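Protein TP_0956 (Treponema pallidum subsp. pallidum, PDB 3U64) is a lipoprotein built of tetratricopeptide-like helical repeats that probably serves as the T component of a TRAP transporter, working through protein-protein interaction. Local coordinates at residues N255-I269 / Q285-F299. Residues are numbered along the deposited sequence; the frame is centred on the assembly and turned at random.
With SO4 (sulfate ion), chain B.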
# COMPACT_ATOMS: atom_id res chain seq x y z
N ASN A 255 41.41 0.23 -1.61
CA ASN A 255 41.67 1.66 -1.59
C ASN A 255 40.66 2.38 -0.69
O ASN A 255 39.66 2.95 -1.16
CB ASN A 255 41.66 2.24 -3.00
CG ASN A 255 42.00 3.72 -3.04
OD1 ASN A 255 42.33 4.33 -2.00
ND2 ASN A 255 41.95 4.31 -4.23
N ARG A 256 40.93 2.35 0.61
CA ARG A 256 40.03 2.96 1.57
C ARG A 256 40.00 4.49 1.46
O ARG A 256 38.94 5.10 1.59
CB ARG A 256 40.39 2.55 2.99
CG ARG A 256 39.81 3.49 4.01
CD ARG A 256 39.19 2.75 5.16
NE ARG A 256 38.59 3.69 6.10
CZ ARG A 256 38.30 3.38 7.36
NH1 ARG A 256 38.55 2.16 7.81
NH2 ARG A 256 37.75 4.30 8.15
N ALA A 257 41.16 5.10 1.23
CA ALA A 257 41.24 6.54 0.98
C ALA A 257 40.26 6.99 -0.10
O ALA A 257 39.43 7.86 0.14
CB ALA A 257 42.65 6.93 0.61
N GLY A 258 40.36 6.40 -1.29
CA GLY A 258 39.48 6.72 -2.41
C GLY A 258 38.02 6.43 -2.13
O GLY A 258 37.14 7.23 -2.47
N PHE A 259 37.76 5.29 -1.50
CA PHE A 259 36.43 4.92 -1.03
C PHE A 259 35.80 6.10 -0.25
O PHE A 259 34.70 6.55 -0.57
CB PHE A 259 36.55 3.64 -0.19
CG PHE A 259 35.27 3.19 0.51
CD1 PHE A 259 34.45 2.22 -0.06
CD2 PHE A 259 34.92 3.70 1.76
CE1 PHE A 259 33.31 1.78 0.59
CE2 PHE A 259 33.77 3.27 2.41
CZ PHE A 259 32.96 2.30 1.82
N ASP A 260 36.52 6.61 0.74
CA ASP A 260 35.99 7.68 1.60
C ASP A 260 35.73 8.98 0.84
O ASP A 260 34.64 9.53 0.93
CB ASP A 260 36.91 7.93 2.81
CG ASP A 260 36.62 6.98 3.98
OD1 ASP A 260 35.45 6.53 4.12
OD2 ASP A 260 37.55 6.68 4.75
N GLU A 261 36.73 9.46 0.11
CA GLU A 261 36.56 10.64 -0.74
C GLU A 261 35.35 10.51 -1.67
O GLU A 261 34.55 11.42 -1.79
CB GLU A 261 37.80 10.89 -1.60
CG GLU A 261 39.02 11.37 -0.84
CD GLU A 261 40.23 11.62 -1.76
OE1 GLU A 261 40.12 11.41 -2.99
OE2 GLU A 261 41.28 12.03 -1.24
N ALA A 262 35.25 9.37 -2.35
CA ALA A 262 34.20 9.19 -3.35
C ALA A 262 32.83 9.33 -2.70
O ALA A 262 31.94 10.02 -3.22
CB ALA A 262 34.35 7.85 -4.05
N LEU A 263 32.66 8.68 -1.55
CA LEU A 263 31.39 8.73 -0.83
C LEU A 263 31.12 10.11 -0.23
O LEU A 263 29.97 10.53 -0.12
CB LEU A 263 31.33 7.66 0.26
CG LEU A 263 31.44 6.22 -0.25
CD1 LEU A 263 31.42 5.22 0.92
CD2 LEU A 263 30.34 5.92 -1.25
N ASP A 264 32.18 10.81 0.14
CA ASP A 264 32.01 12.19 0.60
C ASP A 264 31.50 13.04 -0.55
O ASP A 264 30.67 13.93 -0.36
CB ASP A 264 33.32 12.75 1.15
CG ASP A 264 33.60 12.30 2.57
OD1 ASP A 264 32.67 11.78 3.23
OD2 ASP A 264 34.75 12.46 3.03
N ARG A 265 32.00 12.78 -1.75
CA ARG A 265 31.48 13.46 -2.93
C ARG A 265 30.01 13.10 -3.20
O ARG A 265 29.22 13.99 -3.47
CB ARG A 265 32.38 13.21 -4.14
CG ARG A 265 33.69 13.97 -4.02
CD ARG A 265 34.50 13.91 -5.30
NE ARG A 265 35.15 12.62 -5.46
CZ ARG A 265 36.47 12.44 -5.46
NH1 ARG A 265 37.30 13.47 -5.32
NH2 ARG A 265 36.96 11.21 -5.61
N ALA A 266 29.65 11.82 -3.10
CA ALA A 266 28.24 11.41 -3.25
C ALA A 266 27.35 12.15 -2.26
O ALA A 266 26.25 12.57 -2.60
CB ALA A 266 28.08 9.90 -3.08
N LEU A 267 27.82 12.29 -1.03
CA LEU A 267 27.03 12.93 0.04
C LEU A 267 27.04 14.47 0.03
O LEU A 267 26.27 15.09 0.74
CB LEU A 267 27.49 12.41 1.41
CG LEU A 267 27.24 10.91 1.61
CD1 LEU A 267 27.76 10.41 2.95
CD2 LEU A 267 25.76 10.60 1.46
N ALA A 268 27.93 15.07 -0.76
CA ALA A 268 27.99 16.53 -0.81
C ALA A 268 26.87 17.09 -1.70
O ALA A 268 26.51 18.26 -1.61
CB ALA A 268 29.37 17.01 -1.29
N ILE A 269 26.32 16.24 -2.55
CA ILE A 269 25.23 16.65 -3.44
C ILE A 269 23.97 17.03 -2.66
O ILE A 269 23.52 16.32 -1.75
CB ILE A 269 24.93 15.57 -4.50
CG1 ILE A 269 26.17 15.34 -5.38
CG2 ILE A 269 23.70 15.93 -5.33
CD1 ILE A 269 26.20 13.95 -6.04
N GLN A 285 21.97 8.37 -1.81
CA GLN A 285 22.67 8.91 -0.65
C GLN A 285 22.47 8.04 0.60
O GLN A 285 23.39 7.90 1.40
CB GLN A 285 22.33 10.38 -0.43
CG GLN A 285 22.78 11.25 -1.59
CD GLN A 285 22.67 12.73 -1.30
OE1 GLN A 285 21.68 13.19 -0.72
NE2 GLN A 285 23.68 13.49 -1.70
N LYS A 286 21.28 7.46 0.76
CA LYS A 286 21.06 6.46 1.82
C LYS A 286 22.06 5.33 1.69
O LYS A 286 22.62 4.87 2.68
CB LYS A 286 19.65 5.87 1.76
CG LYS A 286 18.56 6.76 2.27
CD LYS A 286 17.30 5.96 2.54
CE LYS A 286 17.50 4.96 3.68
NZ LYS A 286 16.25 4.21 4.02
N ARG A 287 22.28 4.87 0.45
CA ARG A 287 23.24 3.79 0.21
C ARG A 287 24.70 4.18 0.55
O ARG A 287 25.43 3.39 1.15
CB ARG A 287 23.12 3.30 -1.22
CG ARG A 287 24.12 2.21 -1.55
CD ARG A 287 23.43 0.91 -1.91
NE ARG A 287 24.43 -0.12 -2.21
CZ ARG A 287 24.76 -1.10 -1.39
NH1 ARG A 287 24.17 -1.22 -0.21
NH2 ARG A 287 25.68 -1.98 -1.75
N ALA A 288 25.13 5.38 0.16
CA ALA A 288 26.46 5.88 0.48
C ALA A 288 26.65 6.05 1.99
O ALA A 288 27.70 5.72 2.53
CB ALA A 288 26.72 7.21 -0.25
N ARG A 289 25.64 6.56 2.67
CA ARG A 289 25.68 6.63 4.13
C ARG A 289 25.89 5.25 4.76
O ARG A 289 26.68 5.09 5.70
CB ARG A 289 24.39 7.24 4.66
CG ARG A 289 24.57 8.54 5.41
CD ARG A 289 23.25 9.30 5.52
NE ARG A 289 23.22 10.42 4.58
CZ ARG A 289 22.21 10.70 3.75
NH1 ARG A 289 21.11 9.95 3.74
NH2 ARG A 289 22.29 11.75 2.95
N TRP A 290 25.19 4.24 4.25
CA TRP A 290 25.34 2.88 4.76
C TRP A 290 26.75 2.33 4.51
O TRP A 290 27.36 1.75 5.40
CB TRP A 290 24.31 1.97 4.11
CG TRP A 290 24.36 0.56 4.56
CD1 TRP A 290 23.75 0.03 5.65
CD2 TRP A 290 25.03 -0.52 3.90
NE1 TRP A 290 24.00 -1.32 5.73
CE2 TRP A 290 24.79 -1.68 4.67
CE3 TRP A 290 25.81 -0.62 2.75
CZ2 TRP A 290 25.31 -2.93 4.32
CZ3 TRP A 290 26.34 -1.87 2.40
CH2 TRP A 290 26.08 -3.01 3.18
N LEU A 291 27.26 2.52 3.30
CA LEU A 291 28.61 2.11 2.97
C LEU A 291 29.62 2.72 3.94
O LEU A 291 30.47 2.00 4.48
CB LEU A 291 28.96 2.48 1.53
CG LEU A 291 28.32 1.61 0.44
CD1 LEU A 291 28.51 2.24 -0.93
CD2 LEU A 291 28.90 0.19 0.47
N LYS A 292 29.53 4.03 4.16
CA LYS A 292 30.43 4.69 5.12
C LYS A 292 30.33 4.06 6.52
O LYS A 292 31.35 3.76 7.14
CB LYS A 292 30.20 6.20 5.19
CG LYS A 292 30.71 6.95 3.98
CD LYS A 292 30.72 8.43 4.21
CE LYS A 292 31.99 8.87 4.93
NZ LYS A 292 33.20 8.85 4.05
N ALA A 293 29.10 3.84 7.00
CA ALA A 293 28.92 3.24 8.32
C ALA A 293 29.55 1.84 8.40
O ALA A 293 30.05 1.44 9.45
CB ALA A 293 27.43 3.17 8.70
N HIS A 294 29.53 1.13 7.28
CA HIS A 294 30.05 -0.23 7.23
C HIS A 294 31.45 -0.35 6.63
O HIS A 294 31.83 -1.41 6.15
CB HIS A 294 29.10 -1.13 6.46
CG HIS A 294 27.87 -1.49 7.24
ND1 HIS A 294 27.63 -2.77 7.68
CD2 HIS A 294 26.84 -0.74 7.67
CE1 HIS A 294 26.49 -2.80 8.34
NE2 HIS A 294 25.99 -1.58 8.35
N VAL A 295 32.22 0.73 6.67
CA VAL A 295 33.52 0.72 6.01
C VAL A 295 34.42 -0.41 6.53
O VAL A 295 35.13 -1.06 5.76
CB VAL A 295 34.23 2.08 6.15
CG1 VAL A 295 34.31 2.50 7.62
CG2 VAL A 295 35.61 2.05 5.46
N GLN A 296 34.34 -0.68 7.84
CA GLN A 296 35.17 -1.70 8.49
C GLN A 296 34.92 -3.12 7.97
O GLN A 296 35.77 -4.01 8.13
CB GLN A 296 34.95 -1.65 10.01
CG GLN A 296 35.41 -0.34 10.65
CD GLN A 296 36.92 -0.19 10.62
OE1 GLN A 296 37.44 0.86 10.26
NE2 GLN A 296 37.63 -1.26 10.99
N ASP A 297 33.74 -3.33 7.38
CA ASP A 297 33.38 -4.61 6.77
C ASP A 297 34.21 -4.85 5.53
O ASP A 297 34.44 -6.00 5.15
CB ASP A 297 31.90 -4.63 6.36
CG ASP A 297 30.94 -4.53 7.54
OD1 ASP A 297 31.38 -4.19 8.67
OD2 ASP A 297 29.74 -4.78 7.32
N PHE A 298 34.65 -3.77 4.88
CA PHE A 298 35.21 -3.87 3.54
C PHE A 298 36.73 -3.72 3.47
O PHE A 298 37.35 -4.17 2.51
CB PHE A 298 34.51 -2.88 2.58
CG PHE A 298 33.02 -2.85 2.75
CD1 PHE A 298 32.28 -4.00 2.58
CD2 PHE A 298 32.37 -1.68 3.10
CE1 PHE A 298 30.92 -4.00 2.76
CE2 PHE A 298 31.00 -1.66 3.28
CZ PHE A 298 30.27 -2.82 3.11
N PHE A 299 37.32 -3.10 4.48
CA PHE A 299 38.78 -2.94 4.52
C PHE A 299 39.43 -3.50 5.79
O PHE A 299 38.75 -3.80 6.78
CB PHE A 299 39.14 -1.46 4.33
CG PHE A 299 38.53 -0.86 3.11
CD1 PHE A 299 39.14 -1.00 1.87
CD2 PHE A 299 37.33 -0.16 3.18
CE1 PHE A 299 38.58 -0.46 0.73
CE2 PHE A 299 36.76 0.39 2.04
CZ PHE A 299 37.39 0.24 0.81
S SO4 B . 19.70 7.54 6.55
O1 SO4 B . 20.46 8.58 5.88
O2 SO4 B . 18.28 7.89 6.53
O3 SO4 B . 19.91 6.28 5.85
O4 SO4 B . 20.15 7.40 7.94
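Helix 256-268 and the 285-293 part of helix 278-293 pack nearly antiparallel, L263 facing A288 where the chains draw close. The axes of these short segments approach to 9.3 Å at an angle of 147°. This helical hairpin, in a chain of the TPR clan, lies near the C-terminus, its centre about 20 Å from the centre of the chain. A short, weakly bonded helix, about 295-298, then brings F299 back to the start of helix 256-268.

Much of the seam is apolar. L263 CD1 touches L291 CB, while its CD2 meets the methyl of A288. L267 sits as a knob among Q285, A288, R289 and K292. F259 lies between L263 CD1 on one face and F299 on the other. The edge of F299 points at the F259 face opposite L263 CD1 in a T-shaped pair, with centroids 5.0 Å apart and planes at 74°. R256 CB rests over the F299 ring in a CH-pi contact. F259 and L263 also touch A246 of helix 240-250.

K292 fits as a knob among D260, L263, D264 and L267. The K292 chain bends at chi3 and again at chi4, which curls NZ between two carboxylates. NZ bridges D260 OD1 at 3.2 Å and D264 OD1 at 3.1 Å. R256 NH1 donates to Q296 OE1 at 3.0 Å, and V295 CG2 sits over one face of the guanidinium, toward its rim. At the far end, Q285 NE2 gives both hydrogens to backbone carbonyls: A266 O at 2.9 Å and I269 O at 2.8 Å.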